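Local structure of WlaRA, TDP-fucose-3,4-ketoisomerase (5TPV) at residues Asp39-Gly47 / Lys95-Asp103; Met1-Lys9 / Ile69-Ile78. The protein belongs by family to the WxcM-like proteins of the cupin superfamily, and holds thymidine-5'-diphosphate in this crystal structure. One frame throughout, in Å; residues are numbered along the deposited sequence.

Contact 1: residues Asp39-Gly47 / Lys95-Asp103; sequences DFLDDSIRG and KQMYNFSKD. With TYD (thymidine-5'-diphosphate), chain E.
Phe40 and Phe100 lie face on face in an offset stack, their planes only 6° from parallel and the ring centroids 3.7 Å apart. CE1 of Phe40 sits over the middle of the Phe100 ring; on that ring's opposite face, farther off and toward the rim, is Tyr98 O, while Ser44 O meets its edge in plane. Ser44 OG, bonded to Lys14 O of the second subunit, comes to the Phe40 edge.

In this cupin-type beta sandwich the 39-47 and 95-103 chains separate beyond an antiparallel pair, and the two stacked, flat phenyl rings fill the interval between them. Within that pair, Arg46 N gives a 2.8 Å bond to Met97 O, and Met97 N returns one of equal length to Arg46 O. Farther along, waters bridge the backbones, one linking Phe100 N to Ser44 O and Asp42 O.

Arg46 runs its CG past Phe100 CZ, its guanidinium plane square to the ring. Bends at chi2 and chi3 (-78° and -48°) swing its positive end to the diphosphate, whose negative charge it suits. NH1 donates to TYD O3B at the guanidinium edge, and NE to O1B. At Gly47's backbone angles a CB would press on the preceding carbonyl O; its N points almost straight at the same O1B, 2.8 Å away.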
loop_
_atom_site.group_PDB
_atom_site.type_symbol
_atom_site.label_atom_id
_atom_site.label_comp_id
_atom_site.label_asym_id
_atom_site.label_seq_id
_atom_site.Cartn_x
_atom_site.Cartn_y
_atom_site.Cartn_z
ATOM N N ASP B 39 4.593 5.299 13.812
ATOM C CA ASP B 39 4.958 6.165 14.954
ATOM C C ASP B 39 4.347 5.670 16.237
ATOM O O ASP B 39 3.656 6.418 16.935
ATOM C CB ASP B 39 4.554 7.625 14.724
ATOM C CG ASP B 39 5.504 8.361 13.804
ATOM O OD1 ASP B 39 6.442 7.760 13.221
ATOM O OD2 ASP B 39 5.271 9.567 13.661
ATOM N N PHE B 40 4.566 4.384 16.494
ATOM C CA PHE B 40 3.934 3.708 17.601
ATOM C C PHE B 40 4.693 4.075 18.877
ATOM O O PHE B 40 5.924 4.028 18.912
ATOM C CB PHE B 40 3.998 2.194 17.415
ATOM C CG PHE B 40 3.227 1.699 16.229
ATOM C CD1 PHE B 40 1.852 1.411 16.335
ATOM C CD2 PHE B 40 3.859 1.506 15.010
ATOM C CE1 PHE B 40 1.164 0.932 15.251
ATOM C CE2 PHE B 40 3.171 0.983 13.931
ATOM C CZ PHE B 40 1.819 0.728 14.042
ATOM N N LEU B 41 3.956 4.427 19.925
ATOM C CA LEU B 41 4.567 4.586 21.257
ATOM C C LEU B 41 4.458 3.239 21.959
ATOM O O LEU B 41 3.848 2.303 21.405
ATOM C CB LEU B 41 3.917 5.740 22.010
ATOM C CG LEU B 41 3.946 7.011 21.148
ATOM C CD1 LEU B 41 2.866 8.037 21.492
ATOM C CD2 LEU B 41 5.315 7.649 21.186
ATOM N N ASP B 42 5.068 3.132 23.141
ATOM C CA ASP B 42 5.441 1.833 23.779
ATOM C C ASP B 42 4.404 0.698 23.879
ATOM O O ASP B 42 4.655 -0.491 23.664
ATOM C CB ASP B 42 5.878 2.114 25.225
ATOM C CG ASP B 42 7.327 2.503 25.318
ATOM O OD1 ASP B 42 8.013 1.906 26.170
ATOM O OD2 ASP B 42 7.776 3.371 24.533
ATOM N N ASP B 43 3.214 1.133 24.232
ATOM C CA ASP B 43 2.129 0.325 24.757
ATOM C C ASP B 43 0.978 0.297 23.749
ATOM O O ASP B 43 -0.124 -0.113 24.078
ATOM C CB ASP B 43 1.613 1.140 25.935
ATOM C CG ASP B 43 1.591 2.641 25.598
ATOM O OD1 ASP B 43 2.467 3.088 24.799
ATOM O OD2 ASP B 43 0.706 3.364 26.102
ATOM N N SER B 44 1.225 0.779 22.540
ATOM C CA SER B 44 0.175 1.037 21.560
ATOM C C SER B 44 -0.470 -0.290 21.183
ATOM O O SER B 44 0.224 -1.295 21.037
ATOM C CB SER B 44 0.766 1.720 20.308
ATOM O OG SER B 44 -0.210 1.745 19.258
ATOM N N ILE B 45 -1.781 -0.265 21.011
ATOM C CA ILE B 45 -2.563 -1.416 20.589
ATOM C C ILE B 45 -3.546 -1.033 19.480
ATOM O O ILE B 45 -4.225 -0.014 19.587
ATOM C CB ILE B 45 -3.395 -1.917 21.778
ATOM C CG1 ILE B 45 -2.471 -2.538 22.820
ATOM C CG2 ILE B 45 -4.409 -2.981 21.366
ATOM C CD1 ILE B 45 -3.166 -2.733 24.149
ATOM N N ARG B 46 -3.631 -1.823 18.406
ATOM C CA ARG B 46 -4.618 -1.518 17.368
ATOM C C ARG B 46 -5.521 -2.709 17.212
ATOM O O ARG B 46 -5.293 -3.792 17.749
ATOM C CB ARG B 46 -3.994 -1.210 15.998
ATOM C CG ARG B 46 -2.811 -0.234 15.939
ATOM C CD ARG B 46 -3.183 1.217 16.041
ATOM N NE ARG B 46 -4.276 1.640 15.157
ATOM C CZ ARG B 46 -4.487 2.895 14.771
ATOM N NH1 ARG B 46 -5.528 3.152 14.004
ATOM N NH2 ARG B 46 -3.726 3.906 15.161
ATOM N N GLY B 47 -6.566 -2.475 16.452
ATOM C CA GLY B 47 -7.594 -3.459 16.209
ATOM C C GLY B 47 -8.647 -3.438 17.304
ATOM O O GLY B 47 -9.278 -2.413 17.546
ATOM N N LYS B 95 -9.349 -9.297 15.495
ATOM C CA LYS B 95 -7.907 -9.105 15.586
ATOM C C LYS B 95 -7.534 -7.987 16.534
ATOM O O LYS B 95 -8.280 -7.032 16.711
ATOM C CB LYS B 95 -7.318 -8.882 14.178
ATOM C CG LYS B 95 -7.191 -7.455 13.687
ATOM C CD LYS B 95 -8.482 -6.804 13.308
ATOM C CE LYS B 95 -9.223 -7.538 12.216
ATOM N NZ LYS B 95 -10.443 -6.759 11.950
ATOM N N GLN B 96 -6.376 -8.155 17.126
ATOM C CA GLN B 96 -5.705 -7.155 17.905
ATOM C C GLN B 96 -4.179 -7.158 17.630
ATOM O O GLN B 96 -3.552 -8.201 17.499
ATOM C CB GLN B 96 -6.045 -7.431 19.376
ATOM C CG GLN B 96 -5.438 -6.444 20.347
ATOM C CD GLN B 96 -5.597 -6.904 21.795
ATOM O OE1 GLN B 96 -5.119 -7.973 22.171
ATOM N NE2 GLN B 96 -6.261 -6.084 22.616
ATOM N N MET B 97 -3.578 -5.977 17.517
ATOM C CA MET B 97 -2.144 -5.845 17.275
ATOM C C MET B 97 -1.437 -5.042 18.310
ATOM O O MET B 97 -1.974 -4.052 18.767
ATOM C CB MET B 97 -1.922 -5.163 15.968
ATOM C CG MET B 97 -2.694 -5.980 14.969
ATOM S SD MET B 97 -2.807 -5.170 13.406
ATOM C CE MET B 97 -4.453 -4.507 13.781
ATOM N N TYR B 98 -0.240 -5.496 18.652
ATOM C CA TYR B 98 0.442 -4.989 19.805
ATOM C C TYR B 98 1.919 -5.351 19.645
ATOM O O TYR B 98 2.339 -5.938 18.638
ATOM C CB TYR B 98 -0.185 -5.603 21.056
ATOM C CG TYR B 98 -0.227 -7.087 20.999
ATOM C CD1 TYR B 98 0.786 -7.853 21.548
ATOM C CD2 TYR B 98 -1.266 -7.733 20.374
ATOM C CE1 TYR B 98 0.770 -9.243 21.469
ATOM C CE2 TYR B 98 -1.304 -9.121 20.299
ATOM C CZ TYR B 98 -0.298 -9.876 20.858
ATOM O OH TYR B 98 -0.350 -11.253 20.724
ATOM N N ASN B 99 2.702 -4.916 20.625
ATOM C CA ASN B 99 4.124 -5.159 20.686
ATOM C C ASN B 99 4.820 -4.569 19.482
ATOM O O ASN B 99 5.694 -5.214 18.864
ATOM C CB ASN B 99 4.397 -6.674 20.745
ATOM C CG ASN B 99 4.153 -7.270 22.123
ATOM O OD1 ASN B 99 3.887 -6.558 23.077
ATOM N ND2 ASN B 99 4.225 -8.601 22.218
ATOM N N PHE B 100 4.404 -3.373 19.094
ATOM C CA PHE B 100 5.027 -2.759 17.914
ATOM C C PHE B 100 6.421 -2.245 18.225
ATOM O O PHE B 100 6.557 -1.521 19.182
ATOM C CB PHE B 100 4.230 -1.521 17.508
ATOM C CG PHE B 100 2.854 -1.825 16.989
ATOM C CD1 PHE B 100 1.761 -1.761 17.838
ATOM C CD2 PHE B 100 2.668 -2.215 15.656
ATOM C CE1 PHE B 100 0.475 -2.033 17.366
ATOM C CE2 PHE B 100 1.396 -2.497 15.183
ATOM C CZ PHE B 100 0.286 -2.414 16.047
ATOM N N SER B 101 7.420 -2.507 17.400
ATOM C CA SER B 101 8.659 -1.743 17.510
ATOM C C SER B 101 8.449 -0.251 17.183
ATOM O O SER B 101 7.452 0.151 16.555
ATOM C CB SER B 101 9.758 -2.385 16.663
ATOM O OG SER B 101 9.467 -2.356 15.271
ATOM N N LYS B 102 9.369 0.589 17.647
ATOM C CA LYS B 102 9.246 2.053 17.506
ATOM C C LYS B 102 9.314 2.426 16.039
ATOM O O LYS B 102 8.642 3.334 15.619
ATOM C CB LYS B 102 10.342 2.835 18.267
ATOM C CG LYS B 102 11.788 2.396 17.979
ATOM C CD LYS B 102 12.824 3.508 17.739
ATOM C CE LYS B 102 13.316 3.637 16.293
ATOM N NZ LYS B 102 12.474 4.512 15.416
ATOM N N ASP B 103 10.110 1.700 15.280
ATOM C CA ASP B 103 10.256 1.877 13.845
ATOM C C ASP B 103 9.256 1.060 13.002
ATOM O O ASP B 103 9.368 1.064 11.781
ATOM C CB ASP B 103 11.683 1.460 13.413
ATOM C CG ASP B 103 12.076 0.045 13.834
ATOM O OD1 ASP B 103 13.141 -0.454 13.394
ATOM O OD2 ASP B 103 11.342 -0.594 14.600
HETATM P PA TYD E . -10.079 1.323 13.392
HETATM O O1A TYD E . -11.343 1.505 14.197
HETATM O O2A TYD E . -10.005 0.244 12.339
HETATM O O3A TYD E . -8.855 1.112 14.418
HETATM P PB TYD E . -7.609 0.172 14.021
HETATM O O1B TYD E . -6.803 0.080 15.295
HETATM O O2B TYD E . -8.252 -1.126 13.594
HETATM O O3B TYD E . -6.926 0.926 12.906
HETATM O "O5'" TYD E . -9.716 2.730 12.699
HETATM C "C5'" TYD E . -9.213 3.813 13.477
HETATM C "C4'" TYD E . -10.101 5.036 13.281
HETATM O "O4'" TYD E . -9.778 5.674 12.043
HETATM C "C3'" TYD E . -11.570 4.648 13.233
HETATM O "O3'" TYD E . -12.285 5.301 14.286
HETATM C "C2'" TYD E . -12.093 5.109 11.886
HETATM C "C1'" TYD E . -10.911 5.756 11.176
HETATM N N1 TYD E . -10.632 5.040 9.930
HETATM C C2 TYD E . -11.020 5.611 8.696
HETATM O O2 TYD E . -11.596 6.721 8.689
HETATM N N3 TYD E . -10.783 4.987 7.534
HETATM C C4 TYD E . -10.170 3.800 7.510
HETATM O O4 TYD E . -9.950 3.223 6.424
HETATM C C5 TYD E . -9.752 3.180 8.791
HETATM C C5M TYD E . -9.059 1.842 8.805
HETATM C C6 TYD E . -10.015 3.854 9.974
HETATM O O HOH W 1 6.719 3.665 13.626
HETATM O O HOH W 2 7.846 5.188 17.062
HETATM O O HOH W 3 3.276 -1.420 20.932
HETATM O O HOH W 4 1.514 -3.215 22.711
#

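Contact 2: residues Met1-Lys9 / Ile69-Ile78; sequences MNYTILKFK and IDDGKTKQKI
Tyr3 lays its ring across Ile69 and Gln76, joining strand 3-13 of one sheet to the 65-70/75-80 hairpin at the border of the other, in a cupin-type beta sandwich. Strands 3-7 and 75-78 run 16° from parallel, with axes 10.7 Å apart, so the two strands share no backbone pairing and meet mainly through side chains. With chi1 at 69°, Tyr3 holds CG between its backbone N and carbonyl carbon and the ring reaches over the hairpin. Ile69 CD1 approaches it obliquely, 3.4 Å from CD2. The phenol end crosses Gln76 at about a right angle, ring and amide planes 85° apart; Gln76 NE2 donates a weak bond to Tyr3 OH, whereas CG of the same glutamine lies against OH and CZ. A tyrosine fits because its ring is greasy against isoleucine and its hydroxyl can meet an amide.

Beyond it, Ile5 and Ile78 slide past each other in opposite directions, CD1 to CG2, and Leu87 of strand 85-89 touches both Tyr3 and Ile78.

At the other end the flexible Met1 chain bends at chi2 and chi3, bringing SD within 3.9 Å of Ile69 CD1 and CE to Thr74 OG1. Its terminal amine forms a salt bridge with Asp71. That aspartate divides its work: OD2 accepts from Lys73 N in an Asx turn, from Thr74 N in the wider Asx motif, and from the side-chain hydroxyl Thr74 OG1, while OD1 turns its anti lone pair, away from OD2, to Met1 N at 2.8 Å.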
loop_
_atom_site.group_PDB
_atom_site.type_symbol
_atom_site.label_atom_id
_atom_site.label_comp_id
_atom_site.label_asym_id
_atom_site.label_seq_id
_atom_site.Cartn_x
_atom_site.Cartn_y
_atom_site.Cartn_z
ATOM N N MET B 1 -11.503 -20.574 11.609
ATOM C CA MET B 1 -10.245 -19.800 11.382
ATOM C C MET B 1 -9.795 -20.032 9.934
ATOM O O MET B 1 -9.607 -21.195 9.494
ATOM C CB MET B 1 -9.168 -20.345 12.304
ATOM C CG MET B 1 -7.932 -19.466 12.373
ATOM S SD MET B 1 -8.264 -17.855 13.116
ATOM C CE MET B 1 -7.815 -18.273 14.799
ATOM N N ASN B 2 -9.641 -18.945 9.192
ATOM C CA ASN B 2 -9.081 -19.026 7.841
ATOM C C ASN B 2 -8.092 -17.869 7.653
ATOM O O ASN B 2 -8.483 -16.726 7.472
ATOM C CB ASN B 2 -10.134 -18.942 6.730
ATOM C CG ASN B 2 -9.499 -19.198 5.338
ATOM O OD1 ASN B 2 -8.583 -20.018 5.184
ATOM N ND2 ASN B 2 -9.979 -18.510 4.338
ATOM N N TYR B 3 -6.814 -18.196 7.662
ATOM C CA TYR B 3 -5.771 -17.243 7.424
ATOM C C TYR B 3 -4.607 -17.939 6.735
ATOM O O TYR B 3 -4.518 -19.182 6.765
ATOM C CB TYR B 3 -5.337 -16.704 8.773
ATOM C CG TYR B 3 -4.607 -17.668 9.663
ATOM C CD1 TYR B 3 -3.267 -17.973 9.451
ATOM C CD2 TYR B 3 -5.248 -18.263 10.753
ATOM C CE1 TYR B 3 -2.593 -18.861 10.271
ATOM C CE2 TYR B 3 -4.590 -19.146 11.600
ATOM C CZ TYR B 3 -3.243 -19.462 11.355
ATOM O OH TYR B 3 -2.524 -20.357 12.159
ATOM N N THR B 4 -3.690 -17.148 6.183
ATOM C CA THR B 4 -2.495 -17.697 5.520
ATOM C C THR B 4 -1.319 -16.742 5.630
ATOM O O THR B 4 -1.431 -15.551 5.328
ATOM C CB THR B 4 -2.682 -17.969 4.002
ATOM O OG1 THR B 4 -3.798 -18.817 3.748
ATOM C CG2 THR B 4 -1.443 -18.665 3.429
ATOM N N ILE B 5 -0.190 -17.279 6.071
ATOM C CA ILE B 5 1.059 -16.561 5.997
ATOM C C ILE B 5 1.571 -16.706 4.566
ATOM O O ILE B 5 2.048 -17.777 4.181
ATOM C CB ILE B 5 2.052 -17.029 7.064
ATOM C CG1 ILE B 5 1.444 -16.747 8.445
ATOM C CG2 ILE B 5 3.408 -16.295 6.960
ATOM C CD1 ILE B 5 2.381 -17.014 9.597
ATOM N N LEU B 6 1.448 -15.627 3.793
ATOM C CA LEU B 6 1.992 -15.555 2.445
ATOM C C LEU B 6 3.474 -15.280 2.417
ATOM O O LEU B 6 4.034 -14.637 3.299
ATOM C CB LEU B 6 1.251 -14.527 1.614
ATOM C CG LEU B 6 -0.234 -14.848 1.573
ATOM C CD1 LEU B 6 -0.932 -13.691 0.925
ATOM C CD2 LEU B 6 -0.606 -16.144 0.853
ATOM N N LYS B 7 4.135 -15.919 1.464
ATOM C CA LYS B 7 5.501 -15.587 1.075
ATOM C C LYS B 7 5.376 -14.863 -0.267
ATOM O O LYS B 7 4.880 -15.443 -1.235
ATOM C CB LYS B 7 6.336 -16.853 0.924
ATOM C CG LYS B 7 7.750 -16.575 0.399
ATOM C CD LYS B 7 8.654 -16.015 1.488
ATOM C CE LYS B 7 9.954 -15.480 0.914
ATOM N NZ LYS B 7 11.024 -15.439 1.954
ATOM N N PHE B 8 5.794 -13.599 -0.330
ATOM C CA PHE B 8 5.619 -12.805 -1.549
ATOM C C PHE B 8 6.637 -13.141 -2.633
ATOM O O PHE B 8 7.787 -13.485 -2.356
ATOM C CB PHE B 8 5.658 -11.319 -1.203
ATOM C CG PHE B 8 4.533 -10.875 -0.285
ATOM C CD1 PHE B 8 3.244 -11.385 -0.409
ATOM C CD2 PHE B 8 4.773 -9.920 0.702
ATOM C CE1 PHE B 8 2.215 -10.963 0.441
ATOM C CE2 PHE B 8 3.760 -9.500 1.543
ATOM C CZ PHE B 8 2.497 -9.998 1.406
ATOM N N LYS B 9 6.191 -13.129 -3.873
ATOM C CA LYS B 9 7.117 -13.166 -4.994
ATOM C C LYS B 9 7.630 -11.726 -5.194
ATOM O O LYS B 9 6.815 -10.817 -5.407
ATOM C CB LYS B 9 6.447 -13.698 -6.271
ATOM C CG LYS B 9 7.326 -13.620 -7.535
ATOM C CD LYS B 9 7.617 -14.953 -8.247
ATOM C CE LYS B 9 9.088 -15.177 -8.632
ATOM N NZ LYS B 9 9.797 -13.938 -9.074
ATOM N N ILE B 69 -5.259 -13.147 16.282
ATOM C CA ILE B 69 -6.508 -13.313 15.546
ATOM C C ILE B 69 -7.378 -14.388 16.244
ATOM O O ILE B 69 -6.840 -15.325 16.860
ATOM C CB ILE B 69 -6.345 -13.733 14.080
ATOM C CG1 ILE B 69 -5.444 -14.961 13.941
ATOM C CG2 ILE B 69 -5.786 -12.603 13.244
ATOM C CD1 ILE B 69 -5.288 -15.406 12.516
ATOM N N ASP B 70 -8.689 -14.257 16.078
ATOM C CA ASP B 70 -9.667 -15.006 16.885
ATOM C C ASP B 70 -10.893 -15.282 16.067
ATOM O O ASP B 70 -11.505 -14.357 15.496
ATOM C CB ASP B 70 -10.035 -14.194 18.143
ATOM C CG ASP B 70 -10.860 -14.999 19.156
ATOM O OD1 ASP B 70 -10.371 -15.119 20.285
ATOM O OD2 ASP B 70 -11.931 -15.553 18.818
ATOM N N ASP B 71 -11.217 -16.563 15.917
ATOM C CA ASP B 71 -12.429 -16.967 15.171
ATOM C C ASP B 71 -13.692 -17.132 16.049
ATOM O O ASP B 71 -14.694 -17.595 15.538
ATOM C CB ASP B 71 -12.201 -18.197 14.264
ATOM C CG ASP B 71 -11.990 -19.514 15.032
ATOM O OD1 ASP B 71 -11.915 -20.585 14.348
ATOM O OD2 ASP B 71 -11.874 -19.517 16.277
ATOM N N GLY B 72 -13.671 -16.648 17.301
ATOM C CA GLY B 72 -14.791 -16.855 18.223
ATOM C C GLY B 72 -14.665 -18.130 19.042
ATOM O O GLY B 72 -15.315 -18.272 20.050
ATOM N N LYS B 73 -13.839 -19.074 18.609
ATOM C CA LYS B 73 -13.622 -20.324 19.303
ATOM C C LYS B 73 -12.166 -20.578 19.636
ATOM O O LYS B 73 -11.882 -21.259 20.609
ATOM C CB LYS B 73 -14.162 -21.457 18.428
ATOM C CG LYS B 73 -15.672 -21.450 18.135
ATOM C CD LYS B 73 -16.507 -21.879 19.351
ATOM C CE LYS B 73 -18.024 -21.966 19.102
ATOM N NZ LYS B 73 -18.442 -22.967 18.078
ATOM N N THR B 74 -11.250 -20.076 18.811
ATOM C CA THR B 74 -9.811 -20.250 18.992
ATOM C C THR B 74 -9.103 -18.958 18.640
ATOM O O THR B 74 -9.638 -18.092 17.958
ATOM C CB THR B 74 -9.269 -21.279 17.988
ATOM O OG1 THR B 74 -9.587 -20.833 16.671
ATOM C CG2 THR B 74 -9.912 -22.652 18.218
ATOM N N LYS B 75 -7.891 -18.851 19.113
ATOM C CA LYS B 75 -7.082 -17.717 18.815
ATOM C C LYS B 75 -5.656 -18.137 18.462
ATOM O O LYS B 75 -5.188 -19.220 18.819
ATOM C CB LYS B 75 -7.114 -16.770 20.017
ATOM C CG LYS B 75 -6.356 -17.283 21.222
ATOM C CD LYS B 75 -6.522 -16.334 22.411
ATOM C CE LYS B 75 -5.368 -16.482 23.407
ATOM N NZ LYS B 75 -5.804 -16.471 24.830
ATOM N N GLN B 76 -4.965 -17.236 17.788
ATOM C CA GLN B 76 -3.675 -17.539 17.207
ATOM C C GLN B 76 -2.865 -16.230 17.228
ATOM O O GLN B 76 -3.415 -15.180 16.905
ATOM C CB GLN B 76 -3.919 -18.098 15.781
ATOM C CG GLN B 76 -2.655 -18.434 14.996
ATOM C CD GLN B 76 -1.787 -19.468 15.700
ATOM O OE1 GLN B 76 -1.045 -19.130 16.587
ATOM N NE2 GLN B 76 -1.901 -20.720 15.324
ATOM N N LYS B 77 -1.604 -16.318 17.647
ATOM C CA LYS B 77 -0.661 -15.194 17.627
ATOM C C LYS B 77 0.431 -15.403 16.567
ATOM O O LYS B 77 0.971 -16.494 16.419
ATOM C CB LYS B 77 0.003 -14.974 18.980
ATOM C CG LYS B 77 -1.008 -14.670 20.074
ATOM C CD LYS B 77 -0.356 -14.568 21.450
ATOM C CE LYS B 77 -1.402 -14.215 22.489
ATOM N NZ LYS B 77 -0.817 -14.114 23.853
ATOM N N ILE B 78 0.717 -14.333 15.830
ATOM C CA ILE B 78 1.656 -14.329 14.719
ATOM C C ILE B 78 2.540 -13.091 14.811
ATOM O O ILE B 78 2.045 -11.989 15.100
ATOM C CB ILE B 78 0.879 -14.291 13.393
ATOM C CG1 ILE B 78 0.150 -15.632 13.214
ATOM C CG2 ILE B 78 1.778 -14.013 12.190
ATOM C CD1 ILE B 78 -1.220 -15.493 12.611
#

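The two contacts lie about 18 Å apart between centres and meet in the five-stranded sheet, where strands 94-98 and 65-70 are neighbours. Contact 1 joins strand 94-98 to strand 46-51 on one side; contact 2 uses strands 65-70 and 75-80 on the other. Their segments alternate along the chain, in the order 1-9, 39-47, 69-78, 95-103. They also touch directly: Tyr98 OH, hydrogen-bonded to Glu66, lies 3.4 Å from Lys77 CD, and Lys95 packs on Ile69. Contact 1 thus serves the nucleotide pocket and the border with the second subunit, while contact 2 joins one edge of the five-stranded sheet to strand 3-13 of the six-stranded one.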